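Long-range contacts in lipase (Pelosinus fermentans, PDB 5AH0), which hydrolyses ester bonds as a lipase and also cleaves the synthetic polyester poly(butylene adipate-co-terephthalate): residues T30-E35 / L368-Y373; Y258-S263 / E378-L383; H82-R87 / N136-Q141; T45-P50 / D199-Q204. All coordinates share one frame; numbering follows the deposited sequence.

Contact 1 (T30-E35 / L368-Y373); sequences TDYEQE and LTLSWY
Tyr32 reaches from the first turn of helix 32-38 to the start of helix 370-380, and its hydroxyl makes the one hydrogen bond of the contact. Tyr32 OH gives its proton to Leu368 O at 2.7 Å; the donor lies in the carbonyl plane on a lone pair, with a C=O...O angle of 140°. This bond pins the ring by its outer end and fills a main-chain acceptor just ahead of the helix.

The CH-pi contact comes from Leu370, whose CA sits over one face of the Tyr32 ring, 4.0 Å from its centroid and shifted toward the rim. Leu370 CB adds to it, 3.7 Å from Tyr32 CE1. With CG anti to the backbone N (chi1 165°), Leu370 carries its two methyls onto the stem of Glu35, CD2 lying 3.6 Å from Glu35 CB, while the bent Glu35 chain takes the carboxylate away.

Between the aromatics, Tyr32 and Tyr373 meet obliquely, planes 45° apart, and Tyr32 CE2 comes within 3.6 Å of Tyr373 CD2. The hydroxyl of Tyr373 bonds to Ala360 O, so its ring too is tethered at the far end.

The start of helix 370-380 is capped by Thr369, whose OG1 accepts from Trp372 N at 2.8 Å. Two helix beginnings thus lie side by side here, helix 32-38 leading on to strand 43-46, and Trp372 turning edge-to-face with Tyr262 of strand 258-265.

Contact 2 (Y258-S263 / E378-L383); sequences YYFSYS and EKLSQL
Lys379 and Phe260 approach from opposite directions, the lysine ammonium coming down over one face of the phenyl ring. Lys379 NZ stands 3.3 Å from the ring centroid and 16° off the normal, a cation-pi contact displaced slightly toward CE1 and CD1. The lysine starts out extended and then folds at its last two torsions (chi3 72°), which turns NZ onto the ring and leaves CE 3.7 Å from Tyr262 OH. The ring face probably stabilises the ammonium that sits over it.

Leu383 serves two rings at once. Its CD2 methyl is centred over the face of Tyr258, 3.8 Å from the centroid and only 8° off the normal, so all of the ring carbons lie at similar distances from it. The same methyl meets Phe260 at the edge, 4.1 Å from CZ, with the two side chains running past each other in opposite senses. Leu380 CD2 adds a looser apolar touch, 4.3 Å from Phe260 CE2.

Tyr258, Phe260 and Tyr262, every second residue of strand 258-265, all point at the end of helix 370-380 and the turn after it. Leu380 goes on to touch strands 108-113 and 153-159. A helix laid across one face of a parallel sheet in this manner is the layering of the alpha/beta-hydrolase fold, the clan to which this lipase belongs.

Contact 3 (H82-R87 / N136-Q141); sequences HSRYGR and NTTPSQ. With ZN (zinc ion), chain C.
Arg84 stretches its side chain across to the loop of residues 136-141, where NH2 reaches the carbonyl oxygen of Gln141. The chain is nearly straight: CG lies opposite the backbone N (chi1 -179°) and the next two torsions stay near 180°, so the guanidinium is carried well out from the backbone toward the loop. The bond it makes there is weak, with Arg84 NH2 3.2 Å from Gln141 O and an N-H...O angle of 122°. Its firmer polar partner is Asp71, which forms a salt bridge with NE. Thr138 OG1 stands 4.1 Å from Arg84 NH2, close but not bonded.

Tyr85 leans the same way. With CG placed beside its backbone N, the phenol lies along the arginine, bringing Tyr85 OH over the centre of the Arg84 guanidinium, 3.5 Å above its plane. From there OH comes to 3.7 Å from Gln141 OE1, too far for a hydrogen bond. The side chains of Tyr85 and Gln141 cross nearly at right angles, the ring and amide planes 47° apart. All this lies at the surface, joining the loop after helix 132-136 to the edge of the small antiparallel sheet formed by strands 68-71 and 85-89.

Two residues before Arg84, His82 points off at about a right angle to it and binds zinc, NE2 lying 2.1 Å from the metal. Asp56, His76 and Asp233 complete a site of two histidines and two aspartates, as in the zinc-binding bacterial lipases of the alpha/beta-hydrolase fold.

Contact 4 (T45-P50 / D199-Q204); sequences TATVGP and DFKLDQ
Thr47, following strand 43-46 in the chain, is the first residue of its segment to meet Lys201. Its methyl CG2 lies 3.4 Å from Lys201 NZ, the two side chains crossing at about a right angle. With OG1 beside the backbone N (Thr47 chi1 -65°), CG2 falls anti to N and faces the lysine.

Val48 turns its side chain away, toward helix 54-66, and contributes its carbonyl instead. Lys201 NZ gives a weak hydrogen bond to Val48 O at 3.3 Å.

Gly49 then lies against the lysine chain, its CA 4.2 Å from Lys201 CD. It is also held at both backbone polar atoms, Glu60 bonding to its N and Arg57 to its O.

Pro50 lays its ring on Phe200: CD comes 3.3 Å from Phe200 O, and CG is within 4.3 Å of Phe200 CD1, meeting that ring obliquely. Lys201 passes the proline as well, with NZ 3.7 Å from Pro50 CD.

Across from these, Asp199 closes an Asx turn: Lys201 N donates to Asp199 OD1 at 3.2 Å in a nearly straight bond of 173°, reaching the oxygen from above the carboxylate plane. Asp199 OD2 meanwhile pairs with Arg87. The aspartate therefore steadies the backbone from which the lysine extends. Across this contact the ammonium makes a single weak bond, and NZ has a further partner elsewhere; van der Waals contact, much of it carbon against NZ or carbonyl oxygen, does the rest.

From the N terminus, residues 30-35 open contact 1, which closes only at 368-373 near the end of the chain. Contact 4 is nested inside that loop, running from the end of strand 43-46 to 199-204, and contact 3 (82-87 with 136-141) is nested in turn inside contact 4. Contact 2 opens at strand 258-265, after contact 4 has closed, and crosses contact 1, both using helix 370-380. Contacts 1 and 2 touch, and together tie the last helix to helix 32-38 at its start and to the sheet at its end. Arg87 links contact 3 to contact 4, while Glu33 and Thr45 join contact 1 to contact 4.

Contact 1 (T30-E35 / L368-Y373)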
# COMPACT_ATOMS: atom_id res chain seq x y z
N THR A 30 -12.05 3.00 15.42
CA THR A 30 -12.73 1.71 15.33
C THR A 30 -11.76 0.62 14.80
O THR A 30 -11.02 0.85 13.84
CB THR A 30 -13.97 1.80 14.42
OG1 THR A 30 -14.79 2.89 14.86
CG2 THR A 30 -14.79 0.51 14.47
N ASP A 31 -11.77 -0.56 15.40
CA ASP A 31 -10.88 -1.61 14.91
C ASP A 31 -11.59 -2.44 13.84
O ASP A 31 -12.16 -3.47 14.15
CB ASP A 31 -10.41 -2.51 16.04
CG ASP A 31 -9.23 -3.38 15.64
OD1 ASP A 31 -8.95 -3.50 14.42
OD2 ASP A 31 -8.57 -3.94 16.54
N TYR A 32 -11.53 -1.99 12.58
CA TYR A 32 -12.28 -2.63 11.49
C TYR A 32 -11.92 -4.09 11.35
O TYR A 32 -12.80 -4.94 11.13
CB TYR A 32 -12.05 -1.91 10.16
CG TYR A 32 -12.80 -0.59 9.98
CD1 TYR A 32 -13.65 -0.08 10.97
CD2 TYR A 32 -12.64 0.16 8.80
CE1 TYR A 32 -14.31 1.16 10.79
CE2 TYR A 32 -13.29 1.38 8.62
CZ TYR A 32 -14.12 1.88 9.61
OH TYR A 32 -14.76 3.08 9.40
N GLU A 33 -10.63 -4.40 11.45
CA GLU A 33 -10.19 -5.78 11.33
C GLU A 33 -10.92 -6.68 12.33
O GLU A 33 -11.46 -7.72 11.95
CB GLU A 33 -8.69 -5.90 11.54
CG GLU A 33 -8.15 -7.29 11.26
CD GLU A 33 -7.17 -7.77 12.31
OE1 GLU A 33 -5.96 -7.46 12.19
OE2 GLU A 33 -7.62 -8.45 13.27
N GLN A 34 -10.92 -6.30 13.60
CA GLN A 34 -11.57 -7.13 14.63
C GLN A 34 -13.09 -7.17 14.48
O GLN A 34 -13.70 -8.21 14.73
CB GLN A 34 -11.20 -6.63 16.03
CG GLN A 34 -9.80 -7.07 16.49
CD GLN A 34 -9.54 -6.76 17.95
OE1 GLN A 34 -10.40 -6.19 18.64
NE2 GLN A 34 -8.36 -7.13 18.44
N GLU A 35 -13.69 -6.05 14.08
CA GLU A 35 -15.13 -6.02 13.89
C GLU A 35 -15.53 -6.93 12.74
O GLU A 35 -16.47 -7.72 12.86
CB GLU A 35 -15.64 -4.60 13.63
CG GLU A 35 -15.31 -3.59 14.72
CD GLU A 35 -15.84 -4.02 16.06
OE1 GLU A 35 -16.85 -4.75 16.08
OE2 GLU A 35 -15.24 -3.64 17.09
N LEU A 368 -15.04 6.16 5.18
CA LEU A 368 -15.72 4.92 4.82
C LEU A 368 -15.99 4.14 6.09
O LEU A 368 -15.10 3.99 6.92
CB LEU A 368 -14.87 4.08 3.89
CG LEU A 368 -14.69 4.68 2.50
CD1 LEU A 368 -13.99 3.67 1.59
CD2 LEU A 368 -16.04 5.12 1.93
N THR A 369 -17.20 3.64 6.25
CA THR A 369 -17.63 3.06 7.52
C THR A 369 -17.27 1.59 7.71
O THR A 369 -16.84 0.90 6.78
CB THR A 369 -19.13 3.18 7.67
OG1 THR A 369 -19.75 2.47 6.59
CG2 THR A 369 -19.56 4.66 7.64
N LEU A 370 -17.43 1.12 8.94
CA LEU A 370 -17.31 -0.29 9.25
C LEU A 370 -18.29 -1.06 8.38
O LEU A 370 -17.98 -2.13 7.83
CB LEU A 370 -17.56 -0.55 10.73
CG LEU A 370 -17.81 -2.01 11.13
CD1 LEU A 370 -16.64 -2.86 10.68
CD2 LEU A 370 -17.98 -2.12 12.64
N SER A 371 -19.49 -0.51 8.27
CA SER A 371 -20.53 -1.12 7.48
C SER A 371 -20.13 -1.17 6.01
O SER A 371 -20.42 -2.14 5.32
CB SER A 371 -21.84 -0.35 7.67
OG SER A 371 -22.86 -0.86 6.85
N TRP A 372 -19.43 -0.14 5.52
CA TRP A 372 -18.96 -0.17 4.13
C TRP A 372 -17.99 -1.33 3.87
O TRP A 372 -18.10 -2.04 2.87
CB TRP A 372 -18.29 1.14 3.76
CG TRP A 372 -17.93 1.28 2.29
CD1 TRP A 372 -18.69 1.85 1.31
CD2 TRP A 372 -16.72 0.85 1.65
NE1 TRP A 372 -18.03 1.81 0.11
CE2 TRP A 372 -16.82 1.20 0.29
CE3 TRP A 372 -15.56 0.20 2.09
CZ2 TRP A 372 -15.81 0.92 -0.64
CZ3 TRP A 372 -14.56 -0.08 1.17
CH2 TRP A 372 -14.69 0.28 -0.18
N TYR A 373 -17.04 -1.50 4.78
CA TYR A 373 -16.07 -2.60 4.68
C TYR A 373 -16.73 -3.96 4.88
O TYR A 373 -16.31 -4.95 4.28
CB TYR A 373 -14.92 -2.40 5.68
CG TYR A 373 -13.87 -1.47 5.11
CD1 TYR A 373 -12.87 -1.97 4.28
CD2 TYR A 373 -13.89 -0.10 5.37
CE1 TYR A 373 -11.91 -1.14 3.73
CE2 TYR A 373 -12.92 0.74 4.82
CZ TYR A 373 -11.93 0.21 4.00
OH TYR A 373 -10.96 1.01 3.45

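Contact 2 (Y258-S263 / E378-L383)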
# COMPACT_ATOMS: atom_id res chain seq x y z
N TYR A 258 -9.65 -12.03 -9.32
CA TYR A 258 -10.62 -10.96 -9.49
C TYR A 258 -10.00 -9.62 -9.05
O TYR A 258 -9.39 -9.54 -7.99
CB TYR A 258 -11.89 -11.26 -8.69
CG TYR A 258 -12.79 -12.32 -9.29
CD1 TYR A 258 -13.70 -12.01 -10.30
CD2 TYR A 258 -12.75 -13.63 -8.83
CE1 TYR A 258 -14.53 -12.98 -10.84
CE2 TYR A 258 -13.58 -14.60 -9.36
CZ TYR A 258 -14.46 -14.27 -10.36
OH TYR A 258 -15.29 -15.24 -10.90
N TYR A 259 -10.14 -8.58 -9.86
CA TYR A 259 -9.59 -7.28 -9.49
C TYR A 259 -10.69 -6.24 -9.30
O TYR A 259 -11.51 -6.01 -10.19
CB TYR A 259 -8.60 -6.78 -10.54
CG TYR A 259 -7.29 -7.55 -10.61
CD1 TYR A 259 -7.20 -8.73 -11.33
CD2 TYR A 259 -6.15 -7.07 -9.99
CE1 TYR A 259 -6.00 -9.43 -11.42
CE2 TYR A 259 -4.94 -7.76 -10.08
CZ TYR A 259 -4.87 -8.94 -10.80
OH TYR A 259 -3.70 -9.65 -10.89
N PHE A 260 -10.70 -5.61 -8.13
CA PHE A 260 -11.59 -4.48 -7.88
C PHE A 260 -10.79 -3.25 -7.48
O PHE A 260 -9.95 -3.31 -6.58
CB PHE A 260 -12.60 -4.82 -6.78
CG PHE A 260 -13.47 -6.00 -7.10
CD1 PHE A 260 -14.63 -5.84 -7.84
CD2 PHE A 260 -13.13 -7.26 -6.66
CE1 PHE A 260 -15.44 -6.93 -8.13
CE2 PHE A 260 -13.92 -8.35 -6.95
CZ PHE A 260 -15.08 -8.18 -7.69
N SER A 261 -11.08 -2.13 -8.13
CA SER A 261 -10.40 -0.87 -7.83
C SER A 261 -11.41 0.23 -7.51
O SER A 261 -12.34 0.49 -8.28
CB SER A 261 -9.52 -0.44 -8.99
OG SER A 261 -10.33 0.00 -10.06
N TYR A 262 -11.22 0.88 -6.37
CA TYR A 262 -12.04 2.00 -5.97
C TYR A 262 -11.27 3.29 -6.17
O TYR A 262 -10.09 3.35 -5.84
CB TYR A 262 -12.48 1.85 -4.52
CG TYR A 262 -13.51 0.77 -4.31
CD1 TYR A 262 -13.13 -0.54 -4.07
CD2 TYR A 262 -14.87 1.07 -4.36
CE1 TYR A 262 -14.07 -1.54 -3.88
CE2 TYR A 262 -15.82 0.08 -4.18
CZ TYR A 262 -15.42 -1.22 -3.94
OH TYR A 262 -16.37 -2.20 -3.75
N SER A 263 -11.92 4.32 -6.70
CA SER A 263 -11.27 5.60 -6.93
C SER A 263 -11.81 6.68 -6.02
O SER A 263 -13.01 6.74 -5.74
CB SER A 263 -11.43 6.03 -8.39
OG SER A 263 -10.55 5.29 -9.22
N GLU A 378 -18.54 -9.04 2.27
CA GLU A 378 -19.66 -9.84 1.77
C GLU A 378 -19.50 -10.10 0.28
O GLU A 378 -19.64 -11.24 -0.16
CB GLU A 378 -21.01 -9.16 2.01
CG GLU A 378 -21.40 -9.00 3.47
CD GLU A 378 -22.67 -8.16 3.66
OE1 GLU A 378 -23.06 -7.42 2.73
OE2 GLU A 378 -23.30 -8.27 4.74
N LYS A 379 -19.19 -9.05 -0.47
CA LYS A 379 -19.02 -9.17 -1.91
C LYS A 379 -17.91 -10.17 -2.21
O LYS A 379 -18.05 -11.05 -3.06
CB LYS A 379 -18.72 -7.81 -2.54
CG LYS A 379 -18.72 -7.83 -4.07
CD LYS A 379 -18.96 -6.44 -4.70
CE LYS A 379 -17.75 -5.53 -4.53
NZ LYS A 379 -16.58 -6.16 -5.20
N LEU A 380 -16.81 -10.05 -1.47
CA LEU A 380 -15.64 -10.88 -1.69
C LEU A 380 -15.92 -12.34 -1.33
O LEU A 380 -15.28 -13.24 -1.86
CB LEU A 380 -14.46 -10.36 -0.87
CG LEU A 380 -13.95 -8.99 -1.32
CD1 LEU A 380 -12.83 -8.52 -0.42
CD2 LEU A 380 -13.49 -9.07 -2.76
N SER A 381 -16.88 -12.56 -0.44
CA SER A 381 -17.19 -13.91 -0.01
C SER A 381 -18.29 -14.50 -0.88
O SER A 381 -18.67 -15.65 -0.70
CB SER A 381 -17.63 -13.92 1.46
OG SER A 381 -18.94 -13.40 1.60
N GLN A 382 -18.79 -13.71 -1.82
CA GLN A 382 -19.81 -14.20 -2.75
C GLN A 382 -19.17 -14.63 -4.07
O GLN A 382 -19.84 -15.23 -4.91
CB GLN A 382 -20.87 -13.13 -2.97
CG GLN A 382 -21.81 -12.97 -1.79
CD GLN A 382 -22.76 -11.79 -1.94
OE1 GLN A 382 -22.87 -11.20 -3.01
NE2 GLN A 382 -23.45 -11.44 -0.85
N LEU A 383 -17.88 -14.35 -4.22
CA LEU A 383 -17.13 -14.76 -5.41
C LEU A 383 -17.02 -16.27 -5.44
O LEU A 383 -16.65 -16.88 -4.44
CB LEU A 383 -15.74 -14.12 -5.42
CG LEU A 383 -15.65 -12.59 -5.57
CD1 LEU A 383 -14.28 -12.10 -5.18
CD2 LEU A 383 -15.95 -12.17 -6.98

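Contact 3 (H82-R87 / N136-Q141)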
# COMPACT_ATOMS: atom_id res chain seq x y z
N HIS A 82 21.49 -3.96 -0.15
CA HIS A 82 20.67 -4.29 1.02
C HIS A 82 21.38 -5.02 2.14
O HIS A 82 22.58 -5.22 2.12
CB HIS A 82 19.50 -5.19 0.61
CG HIS A 82 18.28 -4.46 0.15
ND1 HIS A 82 18.07 -3.13 0.39
CD2 HIS A 82 17.21 -4.89 -0.57
CE1 HIS A 82 16.91 -2.77 -0.14
NE2 HIS A 82 16.38 -3.82 -0.73
N SER A 83 20.58 -5.40 3.13
CA SER A 83 20.76 -6.63 3.86
C SER A 83 19.81 -7.57 3.15
O SER A 83 18.66 -7.20 2.91
CB SER A 83 20.40 -6.50 5.34
OG SER A 83 21.03 -5.39 5.94
N ARG A 84 20.27 -8.75 2.77
CA ARG A 84 19.40 -9.68 2.05
C ARG A 84 18.21 -10.11 2.89
O ARG A 84 17.08 -10.20 2.40
CB ARG A 84 20.18 -10.93 1.60
CG ARG A 84 19.30 -11.91 0.84
CD ARG A 84 19.90 -13.30 0.74
NE ARG A 84 18.90 -14.25 0.28
CZ ARG A 84 19.17 -15.44 -0.24
NH1 ARG A 84 20.43 -15.83 -0.41
NH2 ARG A 84 18.18 -16.23 -0.63
N TYR A 85 18.47 -10.37 4.17
CA TYR A 85 17.46 -10.92 5.06
C TYR A 85 16.89 -9.84 5.98
O TYR A 85 17.64 -9.01 6.50
CB TYR A 85 18.04 -12.06 5.89
CG TYR A 85 18.31 -13.33 5.10
CD1 TYR A 85 17.28 -14.21 4.79
CD2 TYR A 85 19.60 -13.67 4.68
CE1 TYR A 85 17.52 -15.38 4.08
CE2 TYR A 85 19.85 -14.83 3.97
CZ TYR A 85 18.80 -15.68 3.67
OH TYR A 85 19.03 -16.84 2.97
N GLY A 86 15.57 -9.86 6.15
CA GLY A 86 14.89 -8.89 7.00
C GLY A 86 14.48 -9.46 8.35
O GLY A 86 15.23 -10.20 8.99
N ARG A 87 13.28 -9.11 8.79
CA ARG A 87 12.77 -9.55 10.08
C ARG A 87 12.16 -10.93 9.97
O ARG A 87 12.00 -11.47 8.88
CB ARG A 87 11.73 -8.56 10.62
CG ARG A 87 12.24 -7.16 10.76
CD ARG A 87 11.17 -6.23 11.33
NE ARG A 87 11.69 -4.87 11.43
CZ ARG A 87 11.03 -3.82 11.91
NH1 ARG A 87 9.78 -3.95 12.36
NH2 ARG A 87 11.63 -2.64 11.95
N ASN A 136 18.15 -18.17 -10.99
CA ASN A 136 19.42 -18.41 -11.65
C ASN A 136 20.58 -18.25 -10.69
O ASN A 136 21.26 -19.22 -10.34
CB ASN A 136 19.60 -17.46 -12.83
CG ASN A 136 18.62 -17.74 -13.95
OD1 ASN A 136 17.82 -18.67 -13.86
ND2 ASN A 136 18.66 -16.92 -14.98
N THR A 137 20.79 -17.01 -10.25
CA THR A 137 21.92 -16.68 -9.42
C THR A 137 21.55 -16.64 -7.94
O THR A 137 21.13 -15.59 -7.44
CB THR A 137 22.54 -15.34 -9.82
OG1 THR A 137 22.50 -15.21 -11.24
CG2 THR A 137 23.97 -15.25 -9.32
N THR A 138 21.70 -17.77 -7.26
CA THR A 138 21.51 -17.84 -5.82
C THR A 138 22.22 -19.10 -5.35
O THR A 138 21.99 -20.18 -5.89
CB THR A 138 19.99 -17.83 -5.41
OG1 THR A 138 19.85 -17.82 -3.98
CG2 THR A 138 19.24 -19.02 -6.00
N PRO A 139 23.11 -18.96 -4.36
CA PRO A 139 23.99 -20.08 -3.99
C PRO A 139 23.19 -21.29 -3.56
O PRO A 139 23.12 -22.29 -4.26
CB PRO A 139 24.84 -19.51 -2.84
CG PRO A 139 24.20 -18.23 -2.43
CD PRO A 139 23.07 -17.90 -3.34
N SER A 140 22.56 -21.19 -2.40
CA SER A 140 21.57 -22.16 -2.01
C SER A 140 20.59 -21.43 -1.14
O SER A 140 20.71 -20.21 -0.94
CB SER A 140 22.19 -23.35 -1.27
OG SER A 140 22.72 -22.94 -0.02
N GLN A 141 19.59 -22.16 -0.64
CA GLN A 141 18.65 -21.60 0.30
C GLN A 141 17.95 -20.38 -0.31
O GLN A 141 18.00 -19.28 0.24
CB GLN A 141 19.38 -21.22 1.59
CG GLN A 141 18.69 -21.68 2.85
CD GLN A 141 19.36 -21.15 4.10
OE1 GLN A 141 18.91 -20.16 4.68
NE2 GLN A 141 20.44 -21.80 4.52
ZN ZN C . 14.88 -3.62 -2.16

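Contact 4 (T45-P50 / D199-Q204)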
# COMPACT_ATOMS: atom_id res chain seq x y z
N THR A 45 -4.34 -8.38 9.49
CA THR A 45 -3.69 -7.11 9.16
C THR A 45 -2.19 -7.32 9.00
O THR A 45 -1.50 -7.75 9.93
CB THR A 45 -3.96 -6.02 10.21
OG1 THR A 45 -5.36 -5.75 10.27
CG2 THR A 45 -3.25 -4.74 9.84
N ALA A 46 -1.71 -7.06 7.79
CA ALA A 46 -0.30 -7.18 7.47
C ALA A 46 0.39 -5.83 7.64
O ALA A 46 -0.24 -4.79 7.50
CB ALA A 46 -0.10 -7.70 6.06
N THR A 47 1.68 -5.86 7.94
CA THR A 47 2.45 -4.64 8.11
C THR A 47 3.71 -4.68 7.25
O THR A 47 4.45 -5.66 7.27
CB THR A 47 2.86 -4.43 9.58
OG1 THR A 47 1.69 -4.23 10.37
CG2 THR A 47 3.77 -3.23 9.71
N VAL A 48 3.94 -3.62 6.48
CA VAL A 48 5.12 -3.53 5.65
C VAL A 48 5.76 -2.17 5.82
O VAL A 48 5.22 -1.30 6.51
CB VAL A 48 4.79 -3.78 4.17
CG1 VAL A 48 4.20 -5.18 3.98
CG2 VAL A 48 3.83 -2.73 3.65
N GLY A 49 6.91 -1.97 5.19
CA GLY A 49 7.65 -0.73 5.35
C GLY A 49 6.83 0.41 4.82
O GLY A 49 6.40 0.37 3.66
N PRO A 50 6.59 1.43 5.66
CA PRO A 50 5.77 2.57 5.26
C PRO A 50 6.37 3.32 4.08
O PRO A 50 5.62 3.98 3.35
CB PRO A 50 5.72 3.43 6.52
CG PRO A 50 6.94 3.07 7.27
CD PRO A 50 7.13 1.61 7.02
N ASP A 199 7.66 3.38 13.44
CA ASP A 199 8.94 2.89 12.96
C ASP A 199 9.00 2.81 11.44
O ASP A 199 8.11 2.24 10.81
CB ASP A 199 9.24 1.52 13.55
CG ASP A 199 10.52 0.94 13.01
OD1 ASP A 199 11.46 1.72 12.75
OD2 ASP A 199 10.59 -0.30 12.84
N PHE A 200 10.06 3.35 10.84
CA PHE A 200 10.12 3.39 9.39
C PHE A 200 10.54 2.07 8.77
O PHE A 200 10.40 1.87 7.56
CB PHE A 200 11.04 4.52 8.93
CG PHE A 200 10.48 5.88 9.24
CD1 PHE A 200 9.45 6.40 8.48
CD2 PHE A 200 10.97 6.62 10.30
CE1 PHE A 200 8.91 7.64 8.77
CE2 PHE A 200 10.45 7.86 10.59
CZ PHE A 200 9.42 8.37 9.83
N LYS A 201 11.03 1.17 9.63
CA LYS A 201 11.39 -0.18 9.21
C LYS A 201 12.36 -0.16 8.04
O LYS A 201 12.09 -0.72 6.97
CB LYS A 201 10.13 -0.98 8.86
CG LYS A 201 9.13 -1.06 10.00
CD LYS A 201 7.74 -1.40 9.49
CE LYS A 201 6.66 -0.89 10.43
NZ LYS A 201 5.49 -0.30 9.67
N LEU A 202 13.48 0.54 8.22
CA LEU A 202 14.51 0.59 7.19
C LEU A 202 15.81 -0.03 7.69
O LEU A 202 16.89 0.52 7.48
CB LEU A 202 14.74 2.04 6.75
CG LEU A 202 13.45 2.64 6.18
CD1 LEU A 202 13.54 4.14 6.03
CD2 LEU A 202 13.15 1.99 4.85
N ASP A 203 15.70 -1.18 8.33
CA ASP A 203 16.88 -1.81 8.93
C ASP A 203 17.77 -2.44 7.85
O ASP A 203 18.97 -2.62 8.07
CB ASP A 203 16.47 -2.87 9.96
CG ASP A 203 15.42 -2.35 10.95
OD1 ASP A 203 15.17 -1.13 10.99
OD2 ASP A 203 14.87 -3.18 11.71
N GLN A 204 17.19 -2.73 6.69
CA GLN A 204 17.97 -3.26 5.58
C GLN A 204 18.81 -2.15 4.94
O GLN A 204 19.55 -2.38 3.98
CB GLN A 204 17.07 -3.91 4.53
CG GLN A 204 16.33 -2.94 3.62
CD GLN A 204 15.00 -2.48 4.21
OE1 GLN A 204 14.87 -2.29 5.43
NE2 GLN A 204 14.00 -2.32 3.35